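Long-range contacts in RickCE (PDB 5HAM), which probably cleaves ubiquitin from modified proteins as a secreted CE-clan cysteine protease, a deubiquitinase effector of Rickettsia bellii: residues A[14-22]-A[215-224]; A[142-151]-A[164-175]. All coordinates share one frame; numbering follows the deposited sequence.

Contact 1 of 2, residues A[14-22]-A[215-224]; sequences ITHLLTAQL and TVDNGIKIAK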
loop_
_atom_site.group_PDB
_atom_site.type_symbol
_atom_site.label_atom_id
_atom_site.label_comp_id
_atom_site.label_asym_id
_atom_site.label_seq_id
_atom_site.Cartn_x
_atom_site.Cartn_y
_atom_site.Cartn_z
ATOM N N ILE A 14 -7.336 -6.510 -7.018
ATOM C CA ILE A 14 -6.440 -7.388 -6.284
ATOM C C ILE A 14 -7.266 -8.332 -5.402
ATOM O O ILE A 14 -7.075 -9.542 -5.418
ATOM C CB ILE A 14 -5.440 -6.563 -5.469
ATOM C CG1 ILE A 14 -4.445 -5.898 -6.420
ATOM C CG2 ILE A 14 -4.704 -7.427 -4.464
ATOM C CD1 ILE A 14 -3.535 -4.907 -5.743
ATOM N N THR A 15 -8.221 -7.754 -4.686
ATOM C CA THR A 15 -9.119 -8.490 -3.805
ATOM C C THR A 15 -9.952 -9.524 -4.563
ATOM O O THR A 15 -10.051 -10.662 -4.132
ATOM C CB THR A 15 -10.015 -7.500 -3.014
ATOM O OG1 THR A 15 -9.193 -6.794 -2.076
ATOM C CG2 THR A 15 -11.067 -8.215 -2.247
ATOM N N HIS A 16 -10.520 -9.137 -5.700
ATOM C CA HIS A 16 -11.320 -10.063 -6.514
ATOM C C HIS A 16 -10.489 -11.190 -7.109
ATOM O O HIS A 16 -10.887 -12.355 -7.088
ATOM C CB HIS A 16 -12.011 -9.330 -7.666
ATOM C CG HIS A 16 -12.999 -8.303 -7.224
ATOM N ND1 HIS A 16 -13.522 -7.350 -8.074
ATOM C CD2 HIS A 16 -13.558 -8.071 -6.010
ATOM C CE1 HIS A 16 -14.358 -6.581 -7.406
ATOM N NE2 HIS A 16 -14.395 -6.990 -6.155
ATOM N N LEU A 17 -9.349 -10.823 -7.679
ATOM C CA LEU A 17 -8.435 -11.792 -8.245
ATOM C C LEU A 17 -8.013 -12.820 -7.197
ATOM O O LEU A 17 -7.955 -14.017 -7.487
ATOM C CB LEU A 17 -7.222 -11.076 -8.827
ATOM C CG LEU A 17 -7.573 -10.469 -10.178
ATOM C CD1 LEU A 17 -6.542 -9.428 -10.601
ATOM C CD2 LEU A 17 -7.693 -11.605 -11.183
ATOM N N LEU A 18 -7.741 -12.354 -5.981
ATOM C CA LEU A 18 -7.303 -13.243 -4.911
ATOM C C LEU A 18 -8.427 -14.166 -4.483
ATOM O O LEU A 18 -8.256 -15.386 -4.427
ATOM C CB LEU A 18 -6.799 -12.451 -3.707
ATOM C CG LEU A 18 -5.395 -11.861 -3.848
ATOM C CD1 LEU A 18 -5.109 -10.926 -2.686
ATOM C CD2 LEU A 18 -4.357 -12.966 -3.932
ATOM N N THR A 19 -9.570 -13.569 -4.183
ATOM C CA THR A 19 -10.772 -14.306 -3.814
ATOM C C THR A 19 -11.175 -15.361 -4.856
ATOM O O THR A 19 -11.555 -16.478 -4.505
ATOM C CB THR A 19 -11.926 -13.328 -3.562
ATOM O OG1 THR A 19 -11.634 -12.582 -2.378
ATOM C CG2 THR A 19 -13.235 -14.060 -3.371
ATOM N N ALA A 20 -11.060 -15.012 -6.133
ATOM C CA ALA A 20 -11.417 -15.928 -7.211
ATOM C C ALA A 20 -10.460 -17.115 -7.323
ATOM O O ALA A 20 -10.841 -18.196 -7.775
ATOM C CB ALA A 20 -11.487 -15.181 -8.534
ATOM N N GLN A 21 -9.218 -16.922 -6.906
ATOM C CA GLN A 21 -8.227 -17.967 -7.065
ATOM C C GLN A 21 -7.832 -18.620 -5.745
ATOM O O GLN A 21 -6.852 -19.364 -5.690
ATOM C CB GLN A 21 -6.999 -17.416 -7.770
ATOM C CG GLN A 21 -7.160 -17.304 -9.278
ATOM C CD GLN A 21 -5.943 -16.671 -9.919
ATOM O OE1 GLN A 21 -5.744 -15.461 -9.819
ATOM N NE2 GLN A 21 -5.108 -17.485 -10.564
ATOM N N LEU A 22 -8.587 -18.336 -4.688
ATOM C CA LEU A 22 -8.315 -18.923 -3.381
ATOM C C LEU A 22 -9.566 -19.517 -2.730
ATOM O O LEU A 22 -10.577 -18.838 -2.585
ATOM C CB LEU A 22 -7.692 -17.878 -2.450
ATOM C CG LEU A 22 -6.223 -17.536 -2.706
ATOM C CD1 LEU A 22 -5.763 -16.332 -1.882
ATOM C CD2 LEU A 22 -5.353 -18.742 -2.421
ATOM N N THR A 215 1.579 -8.929 -7.122
ATOM C CA THR A 215 0.979 -9.031 -5.805
ATOM C C THR A 215 -0.023 -10.180 -5.790
ATOM O O THR A 215 -0.038 -10.997 -4.878
ATOM C CB THR A 215 0.261 -7.724 -5.422
ATOM O OG1 THR A 215 1.236 -6.736 -5.073
ATOM C CG2 THR A 215 -0.677 -7.942 -4.232
ATOM N N VAL A 216 -0.843 -10.251 -6.828
ATOM C CA VAL A 216 -1.862 -11.275 -6.889
ATOM C C VAL A 216 -1.217 -12.643 -7.044
ATOM O O VAL A 216 -1.528 -13.576 -6.307
ATOM C CB VAL A 216 -2.847 -11.019 -8.061
ATOM C CG1 VAL A 216 -3.732 -12.262 -8.329
ATOM C CG2 VAL A 216 -3.686 -9.744 -7.801
ATOM N N ASP A 217 -0.315 -12.760 -8.006
ATOM C CA ASP A 217 0.313 -14.042 -8.267
ATOM C C ASP A 217 1.161 -14.532 -7.084
ATOM O O ASP A 217 1.094 -15.711 -6.715
ATOM C CB ASP A 217 1.144 -13.980 -9.538
ATOM C CG ASP A 217 1.412 -15.358 -10.118
ATOM O OD1 ASP A 217 0.507 -15.910 -10.785
ATOM O OD2 ASP A 217 2.531 -15.878 -9.912
ATOM N N ASN A 218 1.934 -13.631 -6.484
ATOM C CA ASN A 218 2.751 -13.988 -5.318
ATOM C C ASN A 218 1.884 -14.425 -4.145
ATOM O O ASN A 218 2.146 -15.460 -3.532
ATOM C CB ASN A 218 3.679 -12.841 -4.887
ATOM C CG ASN A 218 4.681 -12.476 -5.964
ATOM O OD1 ASN A 218 5.034 -13.310 -6.796
ATOM N ND2 ASN A 218 5.149 -11.230 -5.955
ATOM N N GLY A 219 0.843 -13.651 -3.846
ATOM C CA GLY A 219 -0.034 -13.953 -2.724
ATOM C C GLY A 219 -0.653 -15.328 -2.850
ATOM O O GLY A 219 -0.601 -16.136 -1.928
ATOM N N ILE A 220 -1.220 -15.600 -4.014
ATOM C CA ILE A 220 -1.765 -16.914 -4.320
ATOM C C ILE A 220 -0.739 -18.035 -4.162
ATOM O O ILE A 220 -1.005 -19.057 -3.520
ATOM C CB ILE A 220 -2.290 -16.931 -5.747
ATOM C CG1 ILE A 220 -3.488 -15.999 -5.849
ATOM C CG2 ILE A 220 -2.675 -18.331 -6.155
ATOM C CD1 ILE A 220 -3.961 -15.816 -7.240
ATOM N N LYS A 221 0.444 -17.834 -4.731
ATOM C CA LYS A 221 1.471 -18.866 -4.661
ATOM C C LYS A 221 1.996 -19.100 -3.250
ATOM O O LYS A 221 2.069 -20.236 -2.794
ATOM C CB LYS A 221 2.604 -18.596 -5.653
ATOM C CG LYS A 221 2.347 -19.305 -6.972
ATOM C CD LYS A 221 2.860 -18.528 -8.140
ATOM C CE LYS A 221 2.581 -19.279 -9.424
ATOM N NZ LYS A 221 3.200 -18.564 -10.561
ATOM N N ILE A 222 2.336 -18.018 -2.559
ATOM C CA ILE A 222 2.794 -18.102 -1.192
ATOM C C ILE A 222 1.730 -18.729 -0.303
ATOM O O ILE A 222 2.037 -19.596 0.508
ATOM C CB ILE A 222 3.152 -16.722 -0.652
ATOM C CG1 ILE A 222 4.307 -16.126 -1.460
ATOM C CG2 ILE A 222 3.533 -16.819 0.809
ATOM C CD1 ILE A 222 4.575 -14.645 -1.146
ATOM N N ALA A 223 0.476 -18.310 -0.466
ATOM C CA ALA A 223 -0.623 -18.912 0.301
ATOM C C ALA A 223 -0.627 -20.445 0.162
ATOM O O ALA A 223 -0.819 -21.163 1.141
ATOM C CB ALA A 223 -1.958 -18.341 -0.146
ATOM N N LYS A 224 -0.375 -20.928 -1.056
ATOM C CA LYS A 224 -0.415 -22.359 -1.354
ATOM C C LYS A 224 0.928 -23.076 -1.105
ATOM O O LYS A 224 1.070 -24.265 -1.394
ATOM C CB LYS A 224 -0.920 -22.594 -2.792
ATOM C CG LYS A 224 -2.304 -21.981 -3.036
ATOM C CD LYS A 224 -2.824 -22.176 -4.442
ATOM C CE LYS A 224 -4.201 -21.535 -4.566
ATOM N NZ LYS A 224 -4.818 -21.618 -5.930
#

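Contact 2 of 2, residues A[142-151]-A[164-175]; sequences MGYGHWTVLV and TFNDSLGNSINY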
loop_
_atom_site.group_PDB
_atom_site.type_symbol
_atom_site.label_atom_id
_atom_site.label_comp_id
_atom_site.label_asym_id
_atom_site.label_seq_id
_atom_site.Cartn_x
_atom_site.Cartn_y
_atom_site.Cartn_z
ATOM N N MET A 142 2.457 0.087 -0.095
ATOM C CA MET A 142 3.565 0.840 0.494
ATOM C C MET A 142 3.574 2.283 0.059
ATOM O O MET A 142 4.456 3.053 0.442
ATOM C CB MET A 142 4.904 0.226 0.079
ATOM C CG MET A 142 5.086 -1.235 0.437
ATOM S SD MET A 142 5.230 -1.496 2.196
ATOM C CE MET A 142 6.666 -0.558 2.579
ATOM N N GLY A 143 2.605 2.652 -0.758
ATOM C CA GLY A 143 2.512 4.000 -1.285
ATOM C C GLY A 143 1.567 3.866 -2.451
ATOM O O GLY A 143 1.198 2.738 -2.798
ATOM N N TYR A 144 1.170 4.987 -3.048
ATOM C CA TYR A 144 0.176 4.965 -4.116
ATOM C C TYR A 144 0.518 3.957 -5.233
ATOM O O TYR A 144 1.489 4.123 -5.975
ATOM C CB TYR A 144 -0.083 6.374 -4.695
ATOM C CG TYR A 144 -1.239 6.372 -5.679
ATOM C CD1 TYR A 144 -2.546 6.544 -5.248
ATOM C CD2 TYR A 144 -1.023 6.146 -7.036
ATOM C CE1 TYR A 144 -3.601 6.508 -6.138
ATOM C CE2 TYR A 144 -2.066 6.124 -7.928
ATOM C CZ TYR A 144 -3.349 6.301 -7.478
ATOM O OH TYR A 144 -4.376 6.265 -8.380
ATOM N N GLY A 145 -0.274 2.894 -5.314
ATOM C CA GLY A 145 -0.110 1.888 -6.346
ATOM C C GLY A 145 1.093 0.980 -6.161
ATOM O O GLY A 145 1.329 0.085 -6.974
ATOM N N HIS A 146 1.859 1.207 -5.101
ATOM C CA HIS A 146 3.017 0.369 -4.800
ATOM C C HIS A 146 2.540 -0.869 -4.063
ATOM O O HIS A 146 2.680 -0.980 -2.846
ATOM C CB HIS A 146 4.055 1.156 -3.983
ATOM C CG HIS A 146 5.341 0.418 -3.759
ATOM N ND1 HIS A 146 6.509 1.056 -3.396
ATOM C CD2 HIS A 146 5.642 -0.902 -3.829
ATOM C CE1 HIS A 146 7.473 0.161 -3.258
ATOM N NE2 HIS A 146 6.973 -1.033 -3.514
ATOM N N TRP A 147 1.965 -1.796 -4.814
ATOM C CA TRP A 147 1.317 -2.956 -4.216
ATOM C C TRP A 147 2.329 -4.039 -3.944
ATOM O O TRP A 147 3.198 -4.292 -4.779
ATOM C CB TRP A 147 0.207 -3.502 -5.111
ATOM C CG TRP A 147 -0.980 -2.668 -5.079
ATOM C CD1 TRP A 147 -1.437 -1.863 -6.072
ATOM C CD2 TRP A 147 -1.879 -2.527 -3.989
ATOM N NE1 TRP A 147 -2.582 -1.224 -5.669
ATOM C CE2 TRP A 147 -2.882 -1.620 -4.386
ATOM C CE3 TRP A 147 -1.957 -3.090 -2.709
ATOM C CZ2 TRP A 147 -3.932 -1.254 -3.564
ATOM C CZ3 TRP A 147 -2.994 -2.731 -1.892
ATOM C CH2 TRP A 147 -3.968 -1.815 -2.320
ATOM N N THR A 148 2.214 -4.640 -2.758
ATOM C CA THR A 148 3.051 -5.747 -2.323
ATOM C C THR A 148 2.163 -6.721 -1.543
ATOM O O THR A 148 0.976 -6.458 -1.343
ATOM C CB THR A 148 4.194 -5.265 -1.403
ATOM O OG1 THR A 148 3.666 -4.777 -0.166
ATOM C CG2 THR A 148 4.967 -4.153 -2.045
ATOM N N VAL A 149 2.714 -7.839 -1.086
ATOM C CA VAL A 149 1.872 -8.823 -0.408
ATOM C C VAL A 149 2.503 -9.398 0.862
ATOM O O VAL A 149 3.720 -9.616 0.944
ATOM C CB VAL A 149 1.427 -9.970 -1.371
ATOM C CG1 VAL A 149 2.622 -10.860 -1.758
ATOM C CG2 VAL A 149 0.304 -10.783 -0.767
ATOM N N LEU A 150 1.664 -9.629 1.862
ATOM C CA LEU A 150 2.120 -10.272 3.077
ATOM C C LEU A 150 1.199 -11.443 3.405
ATOM O O LEU A 150 0.007 -11.262 3.578
ATOM C CB LEU A 150 2.136 -9.267 4.226
ATOM C CG LEU A 150 2.639 -9.810 5.562
ATOM C CD1 LEU A 150 4.152 -10.057 5.493
ATOM C CD2 LEU A 150 2.289 -8.868 6.708
ATOM N N VAL A 151 1.760 -12.643 3.486
ATOM C CA VAL A 151 0.970 -13.837 3.773
ATOM C C VAL A 151 1.296 -14.399 5.153
ATOM O O VAL A 151 2.459 -14.596 5.507
ATOM C CB VAL A 151 1.177 -14.925 2.701
ATOM C CG1 VAL A 151 0.232 -16.090 2.944
ATOM C CG2 VAL A 151 0.963 -14.341 1.313
ATOM N N THR A 164 5.170 -14.060 5.382
ATOM C CA THR A 164 5.968 -14.093 4.172
ATOM C C THR A 164 5.620 -12.917 3.277
ATOM O O THR A 164 4.450 -12.693 2.962
ATOM C CB THR A 164 5.736 -15.404 3.431
ATOM O OG1 THR A 164 6.046 -16.479 4.312
ATOM C CG2 THR A 164 6.611 -15.501 2.200
ATOM N N PHE A 165 6.645 -12.164 2.888
ATOM C CA PHE A 165 6.478 -10.932 2.112
ATOM C C PHE A 165 7.191 -10.957 0.758
ATOM O O PHE A 165 8.276 -11.523 0.622
ATOM C CB PHE A 165 7.006 -9.756 2.943
ATOM C CG PHE A 165 6.978 -8.429 2.236
ATOM C CD1 PHE A 165 5.828 -7.641 2.249
ATOM C CD2 PHE A 165 8.118 -7.945 1.598
ATOM C CE1 PHE A 165 5.808 -6.400 1.615
ATOM C CE2 PHE A 165 8.107 -6.707 0.963
ATOM C CZ PHE A 165 6.949 -5.930 0.972
ATOM N N ASN A 166 6.595 -10.325 -0.245
ATOM C CA ASN A 166 7.386 -9.951 -1.409
ATOM C C ASN A 166 6.999 -8.639 -2.063
ATOM O O ASN A 166 5.838 -8.258 -2.059
ATOM C CB ASN A 166 7.434 -11.048 -2.454
ATOM C CG ASN A 166 8.578 -10.840 -3.435
ATOM O OD1 ASN A 166 9.750 -10.853 -3.045
ATOM N ND2 ASN A 166 8.251 -10.617 -4.697
ATOM N N ASP A 167 7.996 -7.958 -2.616
ATOM C CA ASP A 167 7.796 -6.725 -3.378
ATOM C C ASP A 167 8.335 -6.998 -4.774
ATOM O O ASP A 167 9.534 -7.198 -4.949
ATOM C CB ASP A 167 8.558 -5.561 -2.716
ATOM C CG ASP A 167 8.300 -4.186 -3.382
ATOM O OD1 ASP A 167 7.841 -4.097 -4.545
ATOM O OD2 ASP A 167 8.582 -3.166 -2.724
ATOM N N SER A 168 7.450 -7.010 -5.763
ATOM C CA SER A 168 7.846 -7.294 -7.146
ATOM C C SER A 168 8.857 -6.304 -7.736
ATOM O O SER A 168 9.616 -6.655 -8.641
ATOM C CB SER A 168 6.617 -7.429 -8.067
ATOM O OG SER A 168 5.755 -6.293 -8.009
ATOM N N LEU A 169 8.869 -5.075 -7.230
ATOM C CA LEU A 169 9.832 -4.067 -7.675
ATOM C C LEU A 169 11.255 -4.343 -7.198
ATOM O O LEU A 169 12.193 -3.671 -7.632
ATOM C CB LEU A 169 9.418 -2.665 -7.196
ATOM C CG LEU A 169 8.146 -2.023 -7.767
ATOM C CD1 LEU A 169 7.719 -0.818 -6.932
ATOM C CD2 LEU A 169 8.340 -1.630 -9.228
ATOM N N GLY A 170 11.412 -5.302 -6.286
ATOM C CA GLY A 170 12.725 -5.652 -5.764
ATOM C C GLY A 170 13.196 -4.875 -4.531
ATOM O O GLY A 170 14.378 -4.887 -4.212
ATOM N N ASN A 171 12.288 -4.183 -3.843
ATOM C CA ASN A 171 12.600 -3.592 -2.537
ATOM C C ASN A 171 12.452 -4.627 -1.438
ATOM O O ASN A 171 11.664 -5.563 -1.571
ATOM C CB ASN A 171 11.651 -2.446 -2.202
ATOM C CG ASN A 171 11.643 -1.382 -3.250
ATOM O OD1 ASN A 171 12.622 -0.656 -3.417
ATOM N ND2 ASN A 171 10.526 -1.268 -3.965
ATOM N N SER A 172 13.187 -4.457 -0.346
ATOM C CA SER A 172 13.025 -5.355 0.789
ATOM C C SER A 172 11.771 -4.920 1.536
ATOM O O SER A 172 11.213 -3.871 1.248
ATOM C CB SER A 172 14.224 -5.272 1.735
ATOM O OG SER A 172 14.090 -4.153 2.602
ATOM N N ILE A 173 11.361 -5.723 2.515
ATOM C CA ILE A 173 10.233 -5.413 3.384
ATOM C C ILE A 173 10.491 -4.169 4.249
ATOM O O ILE A 173 9.574 -3.674 4.894
ATOM C CB ILE A 173 9.884 -6.631 4.290
ATOM C CG1 ILE A 173 8.492 -6.509 4.890
ATOM C CG2 ILE A 173 10.913 -6.839 5.404
ATOM C CD1 ILE A 173 8.228 -7.588 5.890
ATOM N N ASN A 174 11.736 -3.670 4.247
ATOM C CA ASN A 174 12.122 -2.483 5.026
ATOM C C ASN A 174 11.913 -1.182 4.296
ATOM O O ASN A 174 12.205 -0.118 4.818
ATOM C CB ASN A 174 13.586 -2.561 5.438
ATOM C CG ASN A 174 13.834 -3.661 6.440
ATOM O OD1 ASN A 174 13.102 -3.798 7.420
ATOM N ND2 ASN A 174 14.842 -4.472 6.184
ATOM N N TYR A 175 11.440 -1.291 3.067
ATOM C CA TYR A 175 11.106 -0.149 2.244
ATOM C C TYR A 175 10.485 1.026 3.026
ATOM O O TYR A 175 9.548 0.852 3.811
ATOM C CB TYR A 175 10.143 -0.607 1.150
ATOM C CG TYR A 175 9.816 0.490 0.202
ATOM C CD1 TYR A 175 10.717 0.855 -0.789
ATOM C CD2 TYR A 175 8.624 1.185 0.306
ATOM C CE1 TYR A 175 10.434 1.862 -1.662
ATOM C CE2 TYR A 175 8.333 2.206 -0.551
ATOM C CZ TYR A 175 9.244 2.545 -1.540
ATOM O OH TYR A 175 8.962 3.566 -2.407
HETATM O O HOH W 1 6.058 3.809 -3.120
HETATM O O HOH W 2 4.416 -6.557 -5.563
HETATM O O HOH W 3 3.910 -17.223 5.743
#

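Contact 1 of 2, residues A[14-22]-A[215-224]
Val216 lies across Leu17 at the apolar heart of this contact between helices 11-20 and 211-223, with Ile220 one turn further on. CG1 of Val216 comes 3.7 Å from CB of Leu17, while CG2 faces the start of 14-22, 3.9 Å from CA of Ile14; a chi1 of 167°, with CG1 anti to the backbone N and CG2 beside it, spreads the two methyls this way. CD2 of Leu18 meets CG1 of Ile220 at 3.7 Å and also leans on Val216 O, near Gly219, which has no side chain to crowd it.

The extended chain of Gln21 crosses Ile220 at about a right angle, and CD1 of Ile220 lies 3.4 Å from the amide carbon CD of Gln21. The one hydrogen bond between the segments is at the far end, where the stretched Lys224 reaches back so that NZ donates to Gln21 O at 3.0 Å, nearly in line with the carbonyl (167°). Leu22 CD2 meets CE of the same lysine, the two chains crossing at a slant.

The short helix axes approach to 9.6 Å and cross at -31°. Helix 238-251 covers Leu17 and Val216 through His246, Leu18 and Leu22 rest on Val29 of strand 27-34, and strand 147-155 borders Ile14 and Thr215.

Contact 2 of 2, residues A[142-151]-A[164-175]
At the open end of a beta hairpin in the catalytic domain, His146 and Asp167 form a histidine-carboxylate pair of the kind found in CE-clan cysteine proteases. NE2 of His146 donates to OD2 of Asp167 at 2.8 Å, meeting its syn side with the oxygen close to the imidazole plane. ND2 of Asn171 grips that oxygen from the opposite face of the carboxylate, at 3.0 Å, and Leu169 N bonds OD1 in an Asx turn, so the acid is held on several sides.

A chi1 of -174° turns the His146 ring toward the loop 167-175. CD1 of Leu169 lies over one face in a CH-pi contact, 3.7 Å from the ring centroid, and Met142 CB lies over the other. The edge at CE1 points into the face of Tyr175, a T-shaped pair with planes at 65°; water 1 bridges ND1 of His146 and OH of Tyr175.

Beyond the histidine the strands pair antiparallel: Val149 with Asn166 and Val151 with Thr164 are hydrogen-bonded pairs, Val151 N reaching Thr164 O at 2.7 Å. Strand 135-141 flanks the hairpin beyond 147-155, strand 196-199 beyond 160-166, and helix 211-223 packs against it, bringing Cys211 to Leu169.

Both contacts are largely buried, but contact 2 lies nearer the centre of the chain, with its centre about 15 Å from that of contact 1. Helix 211-223 joins them: its residue Thr215 faces Ile14 in contact 1 and packs on Trp147 and Thr148 of contact 2, and Asn218 approaches Asn166. Ile14 CD1 also sits against the indole of Trp147. Contact 1 pairs two helices mainly through aliphatic groups, its lone cross-segment hydrogen bond lying at the exposed end. Contact 2 relies on backbone ladder bonds and a polar cluster around a ring. In sequence, the hairpin falls between the two helices of contact 1.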